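Local structure of spondin-1 (Homo sapiens, 2ZOU) at residues A74-I80 / Q107-P113; G118-A124 / L140-E146; S51-F56 / S125-K129; E23-E29 / Y41-A47. The protein is a secreted glycoprotein of the extracellular matrix, linked to cell adhesion, whose reeler domain is a beta-sandwich and probably takes part in matrix or cell-surface interactions. All coordinates share one frame; numbering follows the deposited sequence. Where two conformers were deposited one is given.

Contact 1: A74-I80 / Q107-P113; sequences AGTFQII and QVFWIAP
Gln107 meets Ile80 through a water and through its side chain. The water donates to Gln107 O and accepts from Ile80 N, filling the place of a direct backbone bond where the strands part. The NE2 atom of Gln107 comes near Ile80 CG2, while its amide is held by Arg42, Arg105 and Asp81. Next along the strand, Val108 turns to the side of Phe77; a branched, apolar residue suits this buried face. Phe109 lies on the other side. Its N and O bond to Gln78 O and N, and Ile80 CD1 sits over the middle of its ring, 3.7 Å from the centroid, in a CH-pi contact. This is an antiparallel pairing within the four-stranded sheet of the reeler beta-sandwich, with strand 76-79 at the sheet's edge. Trp110 returns to the buried face. With CG anti to the backbone N (chi1 179°), its indole is carried beside Phe77: Trp110 CD1 comes over one face of the Phe77 ring, 3.7 Å from Phe77 CE1, the two planes being 54° apart. Ala74 O lies at the indole edge, in the plane of the ring, and takes a nearly straight bond (166°) from Trp110 NE1, 3.0 Å away. A phenylalanine in its place would probably leave Ala74 O without this donor and Phe77 with less cover. Ile111 N and O then pair with Thr76 O and N, the former bond 2.8 Å long. Finally Pro113 CB packs 3.8 Å from Gly75 N; Gly75 has positive phi, and a side chain on it would collide with Trp110 NE1 and Ile111 O.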
# COMPACT_ATOMS: atom_id res chain seq x y z
N ALA A 74 -4.94 1.41 -9.33
CA ALA A 74 -3.97 1.20 -10.39
C ALA A 74 -3.11 -0.03 -10.13
O ALA A 74 -2.72 -0.30 -8.98
CB ALA A 74 -3.08 2.43 -10.49
N GLY A 75 -2.83 -0.78 -11.19
CA GLY A 75 -1.97 -1.96 -11.09
C GLY A 75 -2.68 -3.13 -10.45
O GLY A 75 -3.89 -3.07 -10.20
N THR A 76 -1.91 -4.17 -10.15
CA THR A 76 -2.43 -5.42 -9.62
C THR A 76 -1.52 -5.87 -8.47
O THR A 76 -0.32 -6.07 -8.65
CB THR A 76 -2.41 -6.52 -10.72
OG1 THR A 76 -3.38 -6.19 -11.70
CG2 THR A 76 -2.73 -7.92 -10.15
N PHE A 77 -2.09 -6.00 -7.28
CA PHE A 77 -1.37 -6.64 -6.20
C PHE A 77 -1.38 -8.16 -6.34
O PHE A 77 -2.35 -8.75 -6.84
CB PHE A 77 -1.94 -6.26 -4.85
CG PHE A 77 -1.70 -4.84 -4.48
CD1 PHE A 77 -0.44 -4.40 -4.04
CD2 PHE A 77 -2.74 -3.92 -4.52
CE1 PHE A 77 -0.22 -3.07 -3.67
CE2 PHE A 77 -2.54 -2.58 -4.15
CZ PHE A 77 -1.29 -2.16 -3.73
N GLN A 78 -0.30 -8.79 -5.89
CA GLN A 78 -0.20 -10.23 -5.82
C GLN A 78 0.32 -10.67 -4.45
O GLN A 78 1.37 -10.20 -4.01
CB GLN A 78 0.71 -10.76 -6.92
CG GLN A 78 0.80 -12.29 -6.94
CD GLN A 78 1.72 -12.82 -8.01
OE1 GLN A 78 2.50 -12.09 -8.59
NE2 GLN A 78 1.62 -14.11 -8.27
N ILE A 79 -0.42 -11.54 -3.79
CA ILE A 79 -0.08 -12.00 -2.46
C ILE A 79 1.19 -12.86 -2.52
O ILE A 79 1.35 -13.71 -3.39
CB ILE A 79 -1.25 -12.82 -1.84
CG1 ILE A 79 -2.51 -11.95 -1.73
CG2 ILE A 79 -0.87 -13.46 -0.49
CD1 ILE A 79 -2.40 -10.72 -0.82
N ILE A 80 2.11 -12.58 -1.60
CA ILE A 80 3.30 -13.41 -1.42
C ILE A 80 3.11 -14.38 -0.24
O ILE A 80 3.35 -15.58 -0.38
CB ILE A 80 4.55 -12.51 -1.18
CG1 ILE A 80 4.80 -11.62 -2.40
CG2 ILE A 80 5.79 -13.35 -0.84
CD1 ILE A 80 5.86 -10.55 -2.18
N GLN A 107 4.89 -7.92 3.15
CA GLN A 107 5.34 -7.67 1.77
C GLN A 107 4.32 -8.22 0.80
O GLN A 107 3.64 -9.20 1.10
CB GLN A 107 6.68 -8.38 1.51
CG GLN A 107 6.62 -9.85 1.85
CD GLN A 107 7.92 -10.59 1.61
OE1 GLN A 107 8.94 -10.01 1.23
NE2 GLN A 107 7.88 -11.89 1.85
N VAL A 108 4.21 -7.56 -0.34
CA VAL A 108 3.30 -7.98 -1.41
C VAL A 108 3.94 -7.56 -2.73
O VAL A 108 4.78 -6.66 -2.74
CB VAL A 108 1.92 -7.32 -1.22
CG1 VAL A 108 1.97 -5.80 -1.49
CG2 VAL A 108 0.84 -8.05 -2.02
N PHE A 109 3.58 -8.21 -3.83
CA PHE A 109 3.96 -7.68 -5.13
C PHE A 109 2.91 -6.69 -5.61
O PHE A 109 1.72 -6.88 -5.37
CB PHE A 109 4.09 -8.79 -6.18
CG PHE A 109 5.30 -9.65 -6.01
CD1 PHE A 109 6.59 -9.09 -6.04
CD2 PHE A 109 5.17 -11.04 -5.84
CE1 PHE A 109 7.71 -9.90 -5.89
CE2 PHE A 109 6.31 -11.84 -5.69
CZ PHE A 109 7.57 -11.26 -5.72
N TRP A 110 3.39 -5.68 -6.32
CA TRP A 110 2.55 -4.76 -7.08
C TRP A 110 3.05 -4.77 -8.51
O TRP A 110 4.22 -4.46 -8.75
CB TRP A 110 2.57 -3.37 -6.48
CG TRP A 110 1.74 -2.39 -7.24
CD1 TRP A 110 0.38 -2.30 -7.24
CD2 TRP A 110 2.21 -1.34 -8.09
NE1 TRP A 110 -0.03 -1.27 -8.05
CE2 TRP A 110 1.08 -0.66 -8.58
CE3 TRP A 110 3.49 -0.92 -8.48
CZ2 TRP A 110 1.19 0.44 -9.45
CZ3 TRP A 110 3.60 0.16 -9.35
CH2 TRP A 110 2.45 0.84 -9.81
N ILE A 111 2.18 -5.12 -9.44
CA ILE A 111 2.52 -5.20 -10.84
C ILE A 111 2.06 -3.91 -11.50
O ILE A 111 0.87 -3.58 -11.46
CB ILE A 111 1.85 -6.41 -11.51
CG1 ILE A 111 2.21 -7.69 -10.76
CG2 ILE A 111 2.26 -6.46 -13.01
CD1 ILE A 111 1.45 -8.95 -11.22
N ALA A 112 3.01 -3.17 -12.09
CA ALA A 112 2.75 -1.83 -12.57
C ALA A 112 1.80 -1.81 -13.76
O ALA A 112 1.84 -2.70 -14.61
CB ALA A 112 4.05 -1.11 -12.91
N PRO A 113 0.96 -0.77 -13.84
CA PRO A 113 -0.08 -0.68 -14.87
C PRO A 113 0.44 -0.26 -16.25
O PRO A 113 1.60 0.13 -16.37
CB PRO A 113 -1.01 0.40 -14.31
CG PRO A 113 -0.08 1.31 -13.57
CD PRO A 113 0.92 0.39 -12.91
O HOH W 1 1.78 -11.08 0.69

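Contact 2: G118-A124 / L140-E146; sequences GCVILKA and LTKKLCE. With EDO (1,2-ethanediol), chain F.
Cys119 and Cys145 are joined covalently, SG to SG at 2.1 Å with a chi3 of 109°, fastening the open end of an antiparallel beta hairpin. Backbone bonds run along the rest of the ladder: Val120 pairs with Leu144 and Leu122 with Lys142, each through two bonds, and Ala124 N adds a bond to Leu140 O. Beyond the disulfide, Glu146 OE2 accepts from Gly118 N at 2.8 Å, on the anti side of the carboxylate and 31° out of its plane, while OE1 takes Gly116 N. A glutamine here would put an NH2 in place of one of the two accepting oxygens, and would probably leave Gly118 N or Gly116 N without its acceptor. Among the apolar contacts, Ile121 CG2 presses tightly on Thr141 CG2 at 3.4 Å, and Ile121 CD1 rests on Lys143 CG at 3.7 Å, the lysine's methylene chain supplying the apolar surface while its NZ reaches Glu63. A water donates to Ala124 O and to Thr141 OG1, itself hydrogen-bonded to Gln135 O. On the opposite face, Val120, Leu122 and Leu140 suit the sandwich interior: strand 120-127 lies between 55-62 and 131-144, and Leu122 packs on Val43, Leu26 and Val28 of the facing sheet.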
# COMPACT_ATOMS: atom_id res chain seq x y z
N GLY A 118 -0.39 7.06 -15.74
CA GLY A 118 0.06 8.22 -15.00
C GLY A 118 0.62 7.90 -13.63
O GLY A 118 0.88 6.74 -13.28
N CYS A 119 0.79 8.94 -12.84
CA CYS A 119 1.38 8.80 -11.51
C CYS A 119 0.49 7.97 -10.61
O CYS A 119 -0.72 8.16 -10.59
CB CYS A 119 1.63 10.16 -10.87
SG CYS A 119 2.91 11.12 -11.71
N VAL A 120 1.11 7.06 -9.87
CA VAL A 120 0.41 6.18 -8.95
C VAL A 120 0.88 6.47 -7.51
O VAL A 120 2.06 6.71 -7.27
CB VAL A 120 0.67 4.70 -9.29
CG1 VAL A 120 0.14 3.78 -8.20
CG2 VAL A 120 0.06 4.37 -10.65
N ILE A 121 -0.06 6.47 -6.57
CA ILE A 121 0.24 6.64 -5.15
C ILE A 121 -0.04 5.36 -4.41
O ILE A 121 -1.19 4.91 -4.32
CB ILE A 121 -0.61 7.76 -4.50
CG1 ILE A 121 -0.68 9.03 -5.37
CG2 ILE A 121 -0.08 8.07 -3.10
CD1 ILE A 121 0.65 9.78 -5.53
N LEU A 122 1.03 4.75 -3.89
CA LEU A 122 0.91 3.61 -3.01
C LEU A 122 0.73 4.15 -1.62
O LEU A 122 1.54 4.98 -1.20
CB LEU A 122 2.19 2.76 -3.06
CG LEU A 122 2.54 2.16 -4.43
CD1 LEU A 122 3.93 1.55 -4.41
CD2 LEU A 122 1.52 1.11 -4.77
N LYS A 123 -0.29 3.69 -0.91
CA LYS A 123 -0.67 4.27 0.39
C LYS A 123 -1.09 3.20 1.38
O LYS A 123 -1.80 2.26 1.03
CB LYS A 123 -1.85 5.22 0.22
CG LYS A 123 -1.53 6.64 -0.18
CD LYS A 123 -2.75 7.32 -0.76
CE LYS A 123 -3.76 7.69 0.28
NZ LYS A 123 -4.77 8.63 -0.31
N ALA A 124 -0.69 3.36 2.63
CA ALA A 124 -1.07 2.43 3.67
C ALA A 124 -1.59 3.13 4.91
O ALA A 124 -1.25 4.28 5.18
CB ALA A 124 0.10 1.54 4.03
N LEU A 140 4.10 6.52 5.03
CA LEU A 140 3.27 5.42 4.54
C LEU A 140 2.68 5.70 3.16
O LEU A 140 1.70 5.09 2.76
CB LEU A 140 2.17 5.09 5.55
CG LEU A 140 2.64 4.28 6.77
CD1 LEU A 140 1.46 4.07 7.71
CD2 LEU A 140 3.23 2.95 6.39
N THR A 141 3.29 6.63 2.43
CA THR A 141 2.81 7.01 1.10
C THR A 141 3.99 7.13 0.15
O THR A 141 5.00 7.78 0.47
CB THR A 141 2.03 8.34 1.18
OG1 THR A 141 0.99 8.19 2.15
CG2 THR A 141 1.45 8.78 -0.19
N LYS A 142 3.88 6.51 -1.03
CA LYS A 142 4.94 6.60 -2.03
C LYS A 142 4.36 6.84 -3.40
O LYS A 142 3.47 6.12 -3.84
CB LYS A 142 5.81 5.33 -2.04
CG LYS A 142 6.98 5.39 -3.02
CD LYS A 142 8.04 6.42 -2.66
CE LYS A 142 9.14 6.52 -3.74
NZ LYS A 142 8.85 7.49 -4.85
N LYS A 143 4.87 7.87 -4.06
CA LYS A 143 4.44 8.22 -5.41
C LYS A 143 5.41 7.63 -6.42
O LYS A 143 6.63 7.80 -6.27
CB LYS A 143 4.41 9.75 -5.55
CG LYS A 143 4.08 10.24 -6.96
CD LYS A 143 4.39 11.72 -7.15
CE LYS A 143 3.49 12.62 -6.33
NZ LYS A 143 3.34 13.94 -7.02
N LEU A 144 4.88 6.94 -7.42
CA LEU A 144 5.66 6.47 -8.56
C LEU A 144 5.02 6.89 -9.86
O LEU A 144 3.84 6.60 -10.09
CB LEU A 144 5.79 4.94 -8.58
CG LEU A 144 6.73 4.25 -7.59
CD1 LEU A 144 6.55 2.75 -7.70
CD2 LEU A 144 8.20 4.63 -7.82
N CYS A 145 5.80 7.56 -10.69
CA CYS A 145 5.29 7.98 -11.98
C CYS A 145 5.91 7.15 -13.09
O CYS A 145 6.77 6.31 -12.83
CB CYS A 145 5.52 9.48 -12.17
SG CYS A 145 4.68 10.47 -10.87
N GLU A 146 5.46 7.34 -14.32
CA GLU A 146 6.13 6.75 -15.48
C GLU A 146 7.42 7.52 -15.79
O GLU A 146 7.62 8.63 -15.29
CB GLU A 146 5.19 6.79 -16.70
CG GLU A 146 3.82 6.14 -16.45
CD GLU A 146 2.88 6.26 -17.66
OE1 GLU A 146 3.20 5.69 -18.73
OE2 GLU A 146 1.82 6.91 -17.53
C1 EDO F . 0.14 7.68 6.59
O1 EDO F . -0.80 6.61 6.64
C2 EDO F . 0.17 8.45 7.90
O2 EDO F . 1.49 8.94 8.15
O HOH W 2 -1.01 6.68 3.61

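Contact 3: S51-F56 / S125-K129; sequences SYFRGF and SIVQK. With EDO (1,2-ethanediol), chain D.
Gln128 lies across the ring of Tyr52 where strand 120-127 runs out beside the start of strand 55-62. The two strands are antiparallel neighbours in the five-stranded sheet of the reeler beta-sandwich, and their pairing carries a classic beta bulge: Arg54 and Gly55 both face Val127. The glutamine side chain leaves with CG anti to the backbone N (chi1 -177°) and continues fully extended, which takes it along the Tyr52 backbone and across one face of its ring. CB lies near Tyr52 O. CG touches that same oxygen and also sits over the ring face, 3.9 Å from the centroid of Tyr52, in a CH-pi contact. CD remains beside Tyr52 O, and at the tip Gln128 OE1 stands over the same ring, offset toward the rim, 3.5 Å from Tyr52 CE2. On the other branch, Gln128 NE2 lies 3.9 Å from Ser51 CB and also meets Phe24 of the facing sheet. Amide and ring planes are 69° apart, so the amide does not lie flat on the tyrosine. A long, flexible residue suits this place because its CG and OE1 lie over the ring face. Within the bulge Arg54 N bonds to Val127 O, and Val127 N to Gly55 O. Glycine fits beside Val127, since a CB would come tightly against Val127 CG1. On the inward side Ile126 CB packs against Phe53 CB at 4.0 Å. Arg54, bent at chi3, brings its guanidinium round to the backbone of the turn: side-on and near its own plane, NE at 3.1 Å and NH2 at 3.0 Å both donate to the single oxygen Gln128 O.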
# COMPACT_ATOMS: atom_id res chain seq x y z
N SER A 51 8.20 -0.80 17.55
CA SER A 51 6.80 -0.78 17.13
C SER A 51 6.39 -2.03 16.35
O SER A 51 7.23 -2.83 15.89
CB SER A 51 6.50 0.49 16.32
OG SER A 51 6.73 1.65 17.11
N TYR A 52 5.08 -2.18 16.20
CA TYR A 52 4.48 -3.27 15.45
C TYR A 52 3.12 -2.79 14.99
O TYR A 52 2.63 -1.74 15.44
CB TYR A 52 4.34 -4.52 16.34
CG TYR A 52 3.58 -4.24 17.61
CD1 TYR A 52 2.18 -4.31 17.63
CD2 TYR A 52 4.24 -3.85 18.78
CE1 TYR A 52 1.46 -4.02 18.79
CE2 TYR A 52 3.52 -3.55 19.94
CZ TYR A 52 2.14 -3.64 19.93
OH TYR A 52 1.42 -3.37 21.07
N PHE A 53 2.51 -3.54 14.09
CA PHE A 53 1.12 -3.29 13.73
C PHE A 53 0.32 -4.59 13.81
O PHE A 53 0.84 -5.67 13.55
CB PHE A 53 0.99 -2.59 12.37
CG PHE A 53 1.75 -3.26 11.26
CD1 PHE A 53 3.10 -2.97 11.05
CD2 PHE A 53 1.13 -4.16 10.40
CE1 PHE A 53 3.81 -3.57 10.01
CE2 PHE A 53 1.83 -4.79 9.37
CZ PHE A 53 3.17 -4.47 9.15
N ARG A 54 -0.93 -4.46 14.22
CA ARG A 54 -1.82 -5.62 14.33
C ARG A 54 -2.73 -5.72 13.11
O ARG A 54 -3.35 -6.75 12.87
CB ARG A 54 -2.63 -5.54 15.62
CG ARG A 54 -1.79 -5.81 16.86
CD ARG A 54 -2.63 -5.81 18.14
NE ARG A 54 -3.26 -4.51 18.39
CZ ARG A 54 -4.57 -4.27 18.29
NH1 ARG A 54 -5.43 -5.25 17.97
NH2 ARG A 54 -5.02 -3.05 18.52
N GLY A 55 -2.80 -4.64 12.34
CA GLY A 55 -3.60 -4.59 11.13
C GLY A 55 -3.11 -3.49 10.20
O GLY A 55 -2.44 -2.54 10.62
N PHE A 56 -3.44 -3.62 8.92
CA PHE A 56 -3.03 -2.64 7.92
C PHE A 56 -3.97 -2.70 6.73
O PHE A 56 -4.67 -3.70 6.52
CB PHE A 56 -1.58 -2.86 7.46
CG PHE A 56 -1.43 -4.00 6.50
CD1 PHE A 56 -1.48 -3.79 5.12
CD2 PHE A 56 -1.30 -5.31 6.97
CE1 PHE A 56 -1.37 -4.87 4.25
CE2 PHE A 56 -1.19 -6.38 6.11
CZ PHE A 56 -1.23 -6.18 4.74
N SER A 125 -2.43 2.41 5.64
CA SER A 125 -2.92 2.78 6.95
C SER A 125 -2.62 1.62 7.87
O SER A 125 -2.66 0.47 7.43
CB SER A 125 -4.42 3.03 6.87
OG SER A 125 -4.97 3.22 8.15
N ILE A 126 -2.32 1.89 9.15
CA ILE A 126 -2.07 0.81 10.10
C ILE A 126 -2.81 1.00 11.43
O ILE A 126 -3.25 2.11 11.75
CB ILE A 126 -0.55 0.53 10.39
CG1 ILE A 126 0.08 1.65 11.23
CG2 ILE A 126 0.25 0.20 9.10
CD1 ILE A 126 0.00 1.46 12.74
N VAL A 127 -2.92 -0.09 12.19
CA VAL A 127 -3.30 -0.01 13.62
C VAL A 127 -2.29 -0.70 14.53
O VAL A 127 -1.86 -1.82 14.24
CB VAL A 127 -4.75 -0.52 13.90
CG1 VAL A 127 -4.95 -1.94 13.41
CG2 VAL A 127 -5.08 -0.39 15.38
N GLN A 128 -1.90 -0.03 15.63
CA GLN A 128 -1.06 -0.60 16.70
C GLN A 128 -1.86 -0.51 18.00
O GLN A 128 -2.49 -1.49 18.40
CB GLN A 128 0.29 0.13 16.81
CG GLN A 128 1.27 -0.47 17.86
CD GLN A 128 2.65 0.21 17.93
OE1 GLN A 128 3.52 -0.24 18.67
NE2 GLN A 128 2.83 1.29 17.19
N LYS A 129 -1.84 0.65 18.65
CA LYS A 129 -2.74 0.99 19.76
C LYS A 129 -3.49 2.29 19.44
O LYS A 129 -4.25 2.82 20.27
CB LYS A 129 -1.97 1.09 21.08
CG LYS A 129 -1.38 -0.24 21.54
CD LYS A 129 -1.07 -0.24 23.01
CE LYS A 129 -0.33 -1.51 23.41
NZ LYS A 129 -0.20 -1.60 24.88
C1 EDO D . -6.53 0.67 10.03
O1 EDO D . -6.91 1.60 9.01
C2 EDO D . -5.61 -0.39 9.45
O2 EDO D . -6.25 -1.06 8.36

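Contact 4: E23-E29 / Y41-A47; sequences EFSLRVE and YRVTLSA. With EDO (1,2-ethanediol), chain E.
Glu29 and Arg42 run alongside each other with carboxylate and guanidinium planes only 15° apart, yet no N-H points at the acid: Glu29 OE1 is 3.9 Å from Arg42 NE and well out of the guanidinium plane, a long salt bridge of charge alone. Arg42 also has a firmer partner in Gln107. The pair stands near the turn end of an antiparallel beta hairpin, strands 24-28 and 40-47, in the four-stranded sheet of the sandwich. Five backbone bonds hold the ladder, among them Glu29 N to Arg42 O at 2.9 Å. Apolar residues occupy the face turned to the other sheet. Leu26, its CG anti to the backbone N (chi1 -174°), swings CD1 across to Val43 CG1 at 3.5 Å; Val28 CG1 reaches Tyr41 CB at 3.7 Å; and Phe24 CE1 touches Ala47 CB at 3.6 Å, where a small alanine leaves room for the ring. Phe24 also meets Leu140 of that sheet. On the face of Ser25, Thr44 and Ser46, a hydroxyl suits Thr44 because it meets a bound water, which donates to Ser25 O at 2.9 Å and is hydrogen-bonded to Thr44 OG1 at 2.8 Å.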
# COMPACT_ATOMS: atom_id res chain seq x y z
N GLU A 23 6.90 6.00 12.53
CA GLU A 23 7.88 4.92 12.54
C GLU A 23 7.51 3.79 11.57
O GLU A 23 8.23 2.78 11.49
CB GLU A 23 8.07 4.38 13.95
CG GLU A 23 6.93 3.54 14.41
CD GLU A 23 5.88 4.31 15.18
OE1 GLU A 23 5.52 5.45 14.79
OE2 GLU A 23 5.39 3.76 16.20
N PHE A 24 6.40 3.95 10.85
CA PHE A 24 5.97 2.93 9.90
C PHE A 24 6.29 3.42 8.51
O PHE A 24 6.02 4.58 8.17
CB PHE A 24 4.46 2.69 10.03
CG PHE A 24 4.05 2.22 11.37
CD1 PHE A 24 4.14 0.87 11.71
CD2 PHE A 24 3.60 3.12 12.33
CE1 PHE A 24 3.77 0.43 12.99
CE2 PHE A 24 3.23 2.69 13.61
CZ PHE A 24 3.31 1.34 13.93
N SER A 25 6.90 2.55 7.71
CA SER A 25 7.39 2.94 6.38
C SER A 25 6.84 2.05 5.29
O SER A 25 6.89 0.83 5.43
CB SER A 25 8.91 2.84 6.32
OG SER A 25 9.50 3.79 7.17
N LEU A 26 6.34 2.66 4.22
CA LEU A 26 5.96 1.93 3.02
C LEU A 26 7.05 2.15 1.99
O LEU A 26 7.38 3.30 1.66
CB LEU A 26 4.63 2.46 2.49
CG LEU A 26 4.03 1.68 1.31
CD1 LEU A 26 3.63 0.27 1.72
CD2 LEU A 26 2.82 2.40 0.79
N ARG A 27 7.67 1.07 1.53
CA ARG A 27 8.80 1.17 0.62
C ARG A 27 8.59 0.23 -0.54
O ARG A 27 7.79 -0.68 -0.48
CB ARG A 27 10.10 0.82 1.33
CG ARG A 27 10.39 1.71 2.51
CD ARG A 27 11.84 1.78 2.84
NE ARG A 27 12.63 2.36 1.75
CZ ARG A 27 13.88 2.77 1.87
NH1 ARG A 27 14.50 2.68 3.04
NH2 ARG A 27 14.52 3.27 0.83
N VAL A 28 9.33 0.48 -1.61
CA VAL A 28 9.41 -0.46 -2.70
C VAL A 28 10.87 -0.89 -2.79
O VAL A 28 11.78 -0.04 -2.90
CB VAL A 28 8.97 0.18 -4.01
CG1 VAL A 28 9.10 -0.84 -5.15
CG2 VAL A 28 7.50 0.62 -3.88
N GLU A 29 11.12 -2.20 -2.70
CA GLU A 29 12.48 -2.71 -2.74
C GLU A 29 13.18 -2.27 -4.02
O GLU A 29 12.60 -2.35 -5.11
CB GLU A 29 12.49 -4.24 -2.62
CG GLU A 29 12.15 -4.76 -1.23
CD GLU A 29 12.41 -6.25 -1.05
OE1 GLU A 29 12.72 -6.95 -2.05
OE2 GLU A 29 12.33 -6.73 0.10
N TYR A 41 6.95 -5.21 -8.65
CA TYR A 41 7.71 -4.58 -7.58
C TYR A 41 7.34 -5.18 -6.24
O TYR A 41 6.17 -5.52 -6.02
CB TYR A 41 7.43 -3.07 -7.56
CG TYR A 41 7.89 -2.39 -8.82
CD1 TYR A 41 9.21 -1.96 -8.95
CD2 TYR A 41 7.02 -2.22 -9.90
CE1 TYR A 41 9.65 -1.36 -10.11
CE2 TYR A 41 7.45 -1.64 -11.09
CZ TYR A 41 8.76 -1.18 -11.18
OH TYR A 41 9.16 -0.62 -12.38
N ARG A 42 8.32 -5.33 -5.36
CA ARG A 42 8.01 -5.83 -4.02
C ARG A 42 7.82 -4.66 -3.07
O ARG A 42 8.74 -3.90 -2.78
CB ARG A 42 9.08 -6.82 -3.51
CG ARG A 42 8.61 -7.56 -2.26
CD ARG A 42 9.65 -8.54 -1.74
NE ARG A 42 9.95 -9.60 -2.70
CZ ARG A 42 9.85 -10.90 -2.45
NH1 ARG A 42 9.46 -11.34 -1.26
NH2 ARG A 42 10.17 -11.76 -3.41
N VAL A 43 6.57 -4.49 -2.64
CA VAL A 43 6.17 -3.42 -1.74
C VAL A 43 6.24 -3.95 -0.31
O VAL A 43 5.74 -5.03 -0.02
CB VAL A 43 4.74 -2.90 -2.06
CG1 VAL A 43 4.35 -1.76 -1.10
CG2 VAL A 43 4.67 -2.42 -3.50
N THR A 44 6.85 -3.17 0.59
CA THR A 44 6.98 -3.59 1.97
C THR A 44 6.41 -2.54 2.91
O THR A 44 6.52 -1.33 2.66
CB THR A 44 8.45 -3.85 2.33
OG1 THR A 44 9.17 -2.63 2.24
CG2 THR A 44 9.07 -4.87 1.39
N LEU A 45 5.81 -3.01 3.99
CA LEU A 45 5.34 -2.14 5.07
C LEU A 45 6.03 -2.62 6.33
O LEU A 45 5.90 -3.77 6.71
CB LEU A 45 3.82 -2.30 5.22
CG LEU A 45 3.08 -1.42 6.19
CD1 LEU A 45 3.36 0.03 5.98
CD2 LEU A 45 1.61 -1.70 6.01
N SER A 46 6.78 -1.73 6.97
CA SER A 46 7.59 -2.13 8.13
C SER A 46 7.48 -1.14 9.27
O SER A 46 7.25 0.06 9.06
CB SER A 46 9.08 -2.14 7.73
OG SER A 46 9.34 -2.74 6.47
N ALA A 47 7.67 -1.65 10.49
CA ALA A 47 7.65 -0.85 11.70
C ALA A 47 9.05 -0.76 12.26
O ALA A 47 9.68 -1.79 12.43
CB ALA A 47 6.74 -1.51 12.74
C1 EDO E . 10.19 1.06 9.32
O1 EDO E . 10.09 2.48 9.51
C2 EDO E . 11.62 0.62 9.00
O2 EDO E . 12.21 0.00 10.15
O HOH W 3 9.04 -0.93 4.47
O HOH W 4 11.00 -4.58 -5.98

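From the N terminus, contact 4 closes first, a short hairpin loop between 23-29 and 41-47. Contact 3 then opens at 51-56 and shuts only at 125-129; inside this long loop lies contact 1, joining 74-80 to 107-113. Contact 2 begins at 118-124, before contact 3 has closed, and ends at 140-146, so the two cross while sharing strand 120-127. Contacts 1 and 4 build one sheet, linked by backbone bonds between strands 105-111 and 40-47; contacts 2 and 3 build the other. Trp110 against Val120, Leu45 against Leu140 and Phe24 against Ile126 join the two sheets into the sandwich.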